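Local coordinates for 457aa long hypothetical protein (Pyrococcus horikoshii, PDB 2CSU) that is of unknown function but combines a CoA binding domain of the Rossmann type with succinyl-CoA ligase-like flavodoxin and ligase-CoA domains, at residues K326-E329 with E330-F334; A382-T385 with L386-A390. All coordinates share one frame; numbering follows the deposited sequence.

Contact 1. Residues K326-E329 with E330-F334; sequences KTIE and ELRSF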
loop_
_atom_site.group_PDB
_atom_site.type_symbol
_atom_site.label_atom_id
_atom_site.label_comp_id
_atom_site.label_asym_id
_atom_site.label_seq_id
_atom_site.Cartn_x
_atom_site.Cartn_y
_atom_site.Cartn_z
ATOM N N LYS A 326 26.751 -19.933 19.751
ATOM C CA LYS A 326 26.427 -21.218 19.141
ATOM C C LYS A 326 25.570 -21.043 17.885
ATOM O O LYS A 326 25.788 -21.662 16.851
ATOM C CB LYS A 326 25.672 -22.058 20.171
ATOM C CG LYS A 326 26.505 -22.328 21.425
ATOM C CD LYS A 326 25.634 -22.623 22.648
ATOM C CE LYS A 326 26.136 -21.915 23.911
ATOM N NZ LYS A 326 25.001 -21.377 24.656
ATOM N N THR A 327 24.537 -20.190 18.017
ATOM C CA THR A 327 23.659 -19.945 16.880
ATOM C C THR A 327 24.377 -19.168 15.775
ATOM O O THR A 327 24.315 -19.508 14.601
ATOM C CB THR A 327 22.448 -19.153 17.374
ATOM O OG1 THR A 327 21.771 -19.913 18.378
ATOM C CG2 THR A 327 21.482 -18.893 16.216
ATOM N N ILE A 328 25.125 -18.148 16.171
ATOM C CA ILE A 328 25.915 -17.362 15.228
ATOM C C ILE A 328 26.916 -18.231 14.471
ATOM O O ILE A 328 27.118 -18.056 13.269
ATOM C CB ILE A 328 26.688 -16.253 15.968
ATOM C CG1 ILE A 328 25.700 -15.318 16.659
ATOM C CG2 ILE A 328 27.585 -15.492 15.000
ATOM C CD1 ILE A 328 26.354 -14.360 17.630
ATOM N N GLU A 329 27.541 -19.169 15.181
ATOM C CA GLU A 329 28.528 -20.050 14.574
ATOM C C GLU A 329 27.949 -20.946 13.499
ATOM O O GLU A 329 28.545 -21.097 12.436
ATOM C CB GLU A 329 29.222 -20.914 15.635
ATOM C CG GLU A 329 30.384 -20.226 16.322
ATOM C CD GLU A 329 31.224 -21.180 17.158
ATOM O OE1 GLU A 329 32.219 -20.719 17.761
ATOM O OE2 GLU A 329 30.893 -22.387 17.210
ATOM N N GLU A 330 26.798 -21.550 13.768
ATOM C CA GLU A 330 26.184 -22.429 12.783
ATOM C C GLU A 330 25.736 -21.626 11.567
ATOM O O GLU A 330 25.803 -22.113 10.440
ATOM C CB GLU A 330 24.988 -23.126 13.457
ATOM C CG GLU A 330 24.262 -24.378 12.965
ATOM C CD GLU A 330 23.340 -25.236 13.801
ATOM O OE1 GLU A 330 23.398 -25.530 14.994
ATOM O OE2 GLU A 330 22.454 -25.632 13.059
ATOM N N LEU A 331 25.274 -20.398 11.790
ATOM C CA LEU A 331 24.842 -19.545 10.681
ATOM C C LEU A 331 26.028 -19.334 9.740
ATOM O O LEU A 331 25.917 -19.452 8.513
ATOM C CB LEU A 331 24.350 -18.192 11.209
ATOM C CG LEU A 331 22.975 -18.159 11.890
ATOM C CD1 LEU A 331 22.718 -16.775 12.476
ATOM C CD2 LEU A 331 21.892 -18.515 10.874
ATOM N N ARG A 332 27.166 -19.030 10.348
ATOM C CA ARG A 332 28.415 -18.791 9.637
ATOM C C ARG A 332 28.909 -20.016 8.857
ATOM O O ARG A 332 29.691 -19.887 7.923
ATOM C CB ARG A 332 29.466 -18.362 10.660
ATOM C CG ARG A 332 30.802 -17.921 10.118
ATOM C CD ARG A 332 31.334 -16.833 11.045
ATOM N NE ARG A 332 31.135 -17.190 12.447
ATOM C CZ ARG A 332 31.136 -16.322 13.457
ATOM N NH1 ARG A 332 31.324 -15.027 13.231
ATOM N NH2 ARG A 332 30.952 -16.757 14.698
ATOM N N SER A 333 28.445 -21.204 9.229
ATOM C CA SER A 333 28.889 -22.413 8.554
ATOM C C SER A 333 28.231 -22.679 7.205
ATOM O O SER A 333 28.897 -23.128 6.271
ATOM C CB SER A 333 28.693 -23.625 9.457
ATOM O OG SER A 333 27.337 -24.014 9.488
ATOM N N PHE A 334 26.941 -22.392 7.079
ATOM C CA PHE A 334 26.263 -22.662 5.817
ATOM C C PHE A 334 25.909 -21.441 4.977
ATOM O O PHE A 334 25.500 -21.581 3.827
ATOM C CB PHE A 334 25.008 -23.497 6.076
ATOM C CG PHE A 334 23.899 -22.739 6.744
ATOM C CD1 PHE A 334 22.967 -22.034 5.987
ATOM C CD2 PHE A 334 23.784 -22.735 8.130
ATOM C CE1 PHE A 334 21.923 -21.328 6.604
ATOM C CE2 PHE A 334 22.747 -22.032 8.765
ATOM C CZ PHE A 334 21.815 -21.329 8.000
#
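Arg332 folds back over Ile328 one helical turn earlier. CG2 of Ile328 lies over one face of the guanidinium, 3.6 Å from Arg332 NH2. Glu329 reaches the same group at its edge, where its CG is 3.9 Å from Arg332 NH2. CG of Arg332 stands anti to the backbone N (chi1 -174°), and the chain then bends at chi2 and chi3 to bring the group back toward Ile328. The Glu329 carboxylate does not pair with it: Glu329 OE1 stays 5.2 Å from Arg332 NH2, which instead makes a long, weak ion pair with Glu325.

The backbone donors are met in the regular helical way. Glu330 N bonds to Lys326 O, Leu331 N to Thr327 O at 3.1 Å, and Arg332 N to Ile328 O. The pattern changes at Ser333. Its N reaches Glu329 O weakly and binds Glu330 O at 3.0 Å. Ser333 OG also donates to Glu330 O, at 2.6 Å. One carbonyl thus takes two donors from one residue near the end of the helix.

Outside the segments, Thr327 OG1 is satisfied by Asp366, and Lys326 NZ forms a salt bridge with Glu324.

The segments form most of helix 325-334 in the ligase-CoA domain, where Ile328 and Leu331 pack on Val341 of strand 340-341, Glu330 and Leu331 touch Leu362 of helix 353-365, and Phe334 meets Asp355, Thr359 and, by a cation-pi contact, Arg358 of that same helix.

Contact 2. Residues A382-T385 with L386-A390; sequences AGMT and LTEHA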
loop_
_atom_site.group_PDB
_atom_site.type_symbol
_atom_site.label_atom_id
_atom_site.label_comp_id
_atom_site.label_asym_id
_atom_site.label_seq_id
_atom_site.Cartn_x
_atom_site.Cartn_y
_atom_site.Cartn_z
ATOM N N ALA A 382 18.663 -17.749 -10.613
ATOM C CA ALA A 382 19.334 -18.886 -9.986
ATOM C C ALA A 382 18.435 -20.122 -9.948
ATOM O O ALA A 382 18.702 -21.073 -9.215
ATOM C CB ALA A 382 19.788 -18.520 -8.571
ATOM N N GLY A 383 17.366 -20.100 -10.735
ATOM C CA GLY A 383 16.462 -21.237 -10.785
ATOM C C GLY A 383 15.694 -21.533 -9.506
ATOM O O GLY A 383 15.258 -22.667 -9.286
HETATM N N MSE A 384 15.531 -20.527 -8.652
HETATM C CA MSE A 384 14.779 -20.716 -7.418
HETATM C C MSE A 384 13.306 -20.515 -7.752
HETATM O O MSE A 384 12.982 -19.884 -8.753
HETATM C CB MSE A 384 15.220 -19.700 -6.356
HETATM C CG MSE A 384 16.715 -19.465 -6.325
HETATM SE SE MSE A 384 17.353 -18.930 -4.733
HETATM C CE MSE A 384 18.107 -17.453 -5.164
ATOM N N THR A 385 12.418 -21.054 -6.926
ATOM C CA THR A 385 10.988 -20.893 -7.159
ATOM C C THR A 385 10.480 -19.638 -6.456
ATOM O O THR A 385 11.207 -18.997 -5.701
ATOM C CB THR A 385 10.180 -22.093 -6.649
ATOM O OG1 THR A 385 10.134 -22.050 -5.219
ATOM C CG2 THR A 385 10.819 -23.393 -7.067
ATOM N N LEU A 386 9.220 -19.301 -6.696
ATOM C CA LEU A 386 8.634 -18.107 -6.116
ATOM C C LEU A 386 8.134 -18.316 -4.693
ATOM O O LEU A 386 7.779 -17.352 -4.008
ATOM C CB LEU A 386 7.475 -17.635 -6.997
ATOM C CG LEU A 386 7.780 -17.304 -8.460
ATOM C CD1 LEU A 386 6.488 -17.195 -9.240
ATOM C CD2 LEU A 386 8.562 -16.016 -8.540
ATOM N N THR A 387 8.131 -19.569 -4.242
ATOM C CA THR A 387 7.615 -19.885 -2.915
ATOM C C THR A 387 8.541 -20.674 -2.005
ATOM O O THR A 387 8.193 -20.932 -0.858
ATOM C CB THR A 387 6.323 -20.716 -3.022
ATOM O OG1 THR A 387 6.645 -22.009 -3.546
ATOM C CG2 THR A 387 5.322 -20.049 -3.946
ATOM N N GLU A 388 9.716 -21.061 -2.480
ATOM C CA GLU A 388 10.575 -21.874 -1.631
ATOM C C GLU A 388 10.992 -21.215 -0.332
ATOM O O GLU A 388 11.019 -21.860 0.717
ATOM C CB GLU A 388 11.805 -22.365 -2.413
ATOM C CG GLU A 388 12.693 -21.302 -3.038
ATOM C CD GLU A 388 13.842 -21.924 -3.829
ATOM O OE1 GLU A 388 13.595 -22.427 -4.953
ATOM O OE2 GLU A 388 14.983 -21.927 -3.317
ATOM N N HIS A 389 11.300 -19.926 -0.385
ATOM C CA HIS A 389 11.718 -19.220 0.816
ATOM C C HIS A 389 10.582 -19.239 1.830
ATOM O O HIS A 389 10.798 -19.512 3.005
ATOM C CB HIS A 389 12.147 -17.808 0.430
ATOM C CG HIS A 389 12.960 -17.779 -0.826
ATOM N ND1 HIS A 389 12.387 -17.790 -2.079
ATOM C CD2 HIS A 389 14.298 -17.846 -1.023
ATOM C CE1 HIS A 389 13.338 -17.868 -2.994
ATOM N NE2 HIS A 389 14.507 -17.906 -2.379
ATOM N N ALA A 390 9.365 -18.968 1.376
ATOM C CA ALA A 390 8.218 -19.022 2.275
ATOM C C ALA A 390 8.094 -20.450 2.821
ATOM O O ALA A 390 7.988 -20.658 4.026
ATOM C CB ALA A 390 6.968 -18.640 1.539
#
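Glu388 OE1 takes a short, nearly straight bond from Thr385 N, 2.7 Å long with an N-H...O angle of 167°. The N-H comes from above the carboxylate plane. Thr385 OG1 adds a weak bond to the same oxygen. In return, Thr385 OG1 accepts weakly from Glu388 N at 2.9 Å and from Thr387 N at 3.3 Å. CG of Glu388 sits between its backbone N and carbonyl carbon (chi1 58°), which turns the side chain back toward Thr385.

The pair has the Thr-x-x-Glu spacing and reciprocal bonds of a capping box, but is no helix cap proper. It joins the loop after strand 371-377 to the first residue of helix 388-400. The N-cap is Thr387, whose side chain makes no capping bond; its OG1 bonds to Glu391 OE1.

Selenomethionine Met384 crosses Glu388 and His389 at about a right angle. Its SE meets the edge of the imidazole, 3.8 Å from His389 NE2. Thr385 O is also near the ring plane, 3.6 Å from His389 CE1. Glu388 CG lies over one face of this ring. Glu388 OE2 is held by Gly353 N, and Tyr356 meets the His389 ring with the planes at about 80°.

Both contacts lie in the ligase-CoA domain, with contact 1 ending before contact 2 begins in the chain. Their centres are 23 Å apart and their nearest atoms about 11 Å apart, so they do not touch. Helix 353-365 connects them indirectly. Contact 1 packs on its residues Asp355, Arg358, Thr359 and Leu362. Contact 2 meets its start, through Gly353 and Tyr356. Contact 1 lies within a single short helix, while contact 2 fixes a loop to the beginning of another. Both sit on the same side of the chain's centre.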